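DTDP-glucose 4,6-dehydratase (Klebsiella pneumoniae, PDB 5U4Q) binds NAD and, as a member of the NAD-dependent epimerase/dehydratase family, probably catalyses the dehydration of dTDP-glucose to its 4-keto-6-deoxy sugar. Local coordinates at residues 72-76 with 77-81. Numbering follows the deposited sequence.
Sequences KLFAT and EQFDR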
loop_
_atom_site.group_PDB
_atom_site.type_symbol
_atom_site.label_atom_id
_atom_site.label_comp_id
_atom_site.label_asym_id
_atom_site.label_seq_id
_atom_site.Cartn_x
_atom_site.Cartn_y
_atom_site.Cartn_z
ATOM N N LYS A 72 14.860 -5.237 -18.249
ATOM C CA LYS A 72 15.449 -5.084 -19.588
ATOM C C LYS A 72 15.152 -3.708 -20.184
ATOM O O LYS A 72 16.004 -3.066 -20.776
ATOM C CB LYS A 72 14.957 -6.172 -20.519
ATOM C CG LYS A 72 15.654 -6.215 -21.882
ATOM C CD LYS A 72 15.073 -7.311 -22.784
ATOM C CE LYS A 72 15.089 -8.682 -22.118
ATOM N NZ LYS A 72 14.614 -9.790 -23.008
ATOM N N LEU A 73 13.923 -3.250 -20.000
ATOM C CA LEU A 73 13.528 -1.941 -20.497
ATOM C C LEU A 73 14.383 -0.833 -19.864
ATOM O O LEU A 73 14.964 -0.012 -20.551
ATOM C CB LEU A 73 12.050 -1.714 -20.182
ATOM C CG LEU A 73 11.474 -0.339 -20.479
ATOM C CD1 LEU A 73 11.203 -0.183 -21.954
ATOM C CD2 LEU A 73 10.205 -0.149 -19.671
ATOM N N PHE A 74 14.454 -0.818 -18.540
ATOM C CA PHE A 74 15.215 0.190 -17.863
ATOM C C PHE A 74 16.708 0.085 -18.216
ATOM O O PHE A 74 17.354 1.085 -18.461
ATOM C CB PHE A 74 15.001 0.132 -16.363
ATOM C CG PHE A 74 13.720 0.814 -15.891
ATOM C CD1 PHE A 74 13.749 2.127 -15.481
ATOM C CD2 PHE A 74 12.534 0.113 -15.780
ATOM C CE1 PHE A 74 12.580 2.740 -15.018
ATOM C CE2 PHE A 74 11.370 0.735 -15.335
ATOM C CZ PHE A 74 11.413 2.034 -14.946
ATOM N N ALA A 75 17.196 -1.136 -18.258
ATOM C CA ALA A 75 18.630 -1.341 -18.521
ATOM C C ALA A 75 19.047 -0.891 -19.909
ATOM O O ALA A 75 20.084 -0.255 -20.067
ATOM C CB ALA A 75 18.978 -2.782 -18.344
ATOM N N THR A 76 18.255 -1.243 -20.909
ATOM C CA THR A 76 18.598 -0.891 -22.297
ATOM C C THR A 76 18.370 0.592 -22.622
ATOM O O THR A 76 19.094 1.193 -23.413
ATOM C CB THR A 76 17.815 -1.751 -23.311
ATOM O OG1 THR A 76 16.396 -1.590 -23.130
ATOM C CG2 THR A 76 18.138 -3.205 -23.136
ATOM N N GLU A 77 17.360 1.192 -22.003
ATOM C CA GLU A 77 17.000 2.551 -22.372
ATOM C C GLU A 77 17.666 3.678 -21.597
ATOM O O GLU A 77 17.817 4.776 -22.151
ATOM C CB GLU A 77 15.473 2.702 -22.354
ATOM C CG GLU A 77 14.759 1.789 -23.341
ATOM C CD GLU A 77 14.984 2.109 -24.817
ATOM O OE1 GLU A 77 15.408 3.220 -25.149
ATOM O OE2 GLU A 77 14.692 1.225 -25.655
ATOM N N GLN A 78 18.032 3.426 -20.336
ATOM C CA GLN A 78 18.689 4.427 -19.494
ATOM C C GLN A 78 17.933 5.781 -19.517
ATOM O O GLN A 78 18.437 6.802 -19.978
ATOM C CB GLN A 78 20.170 4.566 -19.904
ATOM C CG GLN A 78 20.954 3.252 -19.807
ATOM C CD GLN A 78 21.166 2.764 -18.375
ATOM O OE1 GLN A 78 21.644 3.504 -17.515
ATOM N NE2 GLN A 78 20.840 1.501 -18.125
ATOM N N PHE A 79 16.697 5.746 -19.017
ATOM C CA PHE A 79 15.846 6.903 -18.947
ATOM C C PHE A 79 16.362 8.036 -18.073
ATOM O O PHE A 79 16.962 7.804 -17.012
ATOM C CB PHE A 79 14.458 6.473 -18.418
ATOM C CG PHE A 79 13.758 5.503 -19.319
ATOM C CD1 PHE A 79 13.346 5.907 -20.591
ATOM C CD2 PHE A 79 13.503 4.206 -18.917
ATOM C CE1 PHE A 79 12.728 5.028 -21.435
ATOM C CE2 PHE A 79 12.891 3.306 -19.771
ATOM C CZ PHE A 79 12.471 3.734 -21.025
ATOM N N ASP A 80 16.101 9.261 -18.502
ATOM C CA ASP A 80 16.379 10.434 -17.716
ATOM C C ASP A 80 15.244 10.664 -16.722
ATOM O O ASP A 80 15.489 10.973 -15.571
ATOM C CB ASP A 80 16.571 11.642 -18.626
ATOM C CG ASP A 80 17.754 11.457 -19.549
ATOM O OD1 ASP A 80 18.890 11.331 -19.021
ATOM O OD2 ASP A 80 17.559 11.394 -20.771
ATOM N N ARG A 81 13.997 10.508 -17.164
ATOM C CA ARG A 81 12.853 10.690 -16.297
ATOM C C ARG A 81 11.782 9.661 -16.613
ATOM O O ARG A 81 11.745 9.094 -17.699
ATOM C CB ARG A 81 12.304 12.093 -16.462
ATOM C CG ARG A 81 13.354 13.131 -16.038
ATOM C CD ARG A 81 12.862 14.535 -15.955
ATOM N NE ARG A 81 14.023 15.403 -15.837
ATOM C CZ ARG A 81 14.033 16.702 -16.120
ATOM N NH1 ARG A 81 12.936 17.322 -16.592
ATOM N NH2 ARG A 81 15.163 17.375 -15.975
HETATM O O HOH W 1 16.382 3.490 -17.239
HETATM O O HOH W 2 14.441 -1.387 -25.036
#
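Phe79 folds back against the last turn of helix 67-77 and meets Phe74 in a T-shaped stack, its edge turned to the Phe74 face, with planes at 86°; the closest atoms, Phe74 CD1 and Phe79 CD2, are 4.0 Å apart. The same ring takes Leu73 at its rim, where Leu73 CG lies in the ring plane 4.0 Å from Phe79 CE2, while Glu77 CB sits over one face near the rim. This is the tight, buried side.

Gln78, with positive phi, ends the helix, yet two i to i+4 backbone hydrogen bonds hold the last turn: Glu77 N to Leu73 O and Gln78 N to Phe74 O. A water donates to Phe74 O and accepts from Phe79 N, linking residues five apart.

Ala75, Thr76 and Gln78 form the solvent side. In the Gln78 conformer described, one of two, NE2 reaches Ala75 O (2.7 Å), a bond doubtful as a fixed feature. Thr76 OG1, set between its backbone N and carbonyl carbon (chi1 59°), turns back to donate to Lys72 O, 2.8 Å away, from the face opposite Thr76 N. Glu77 marks the boundary: a second water donates to Thr76 OG1 and Glu77 OE2, while Glu77 OE1 forms a salt bridge with Lys5.

In this Rossmann-type domain the turn leads from helix 67-77 into strand 81-84; Phe74 and Phe79 pack on Leu7 of strand 5-9, and Leu73 and Phe79 on Val31 of strand 29-34.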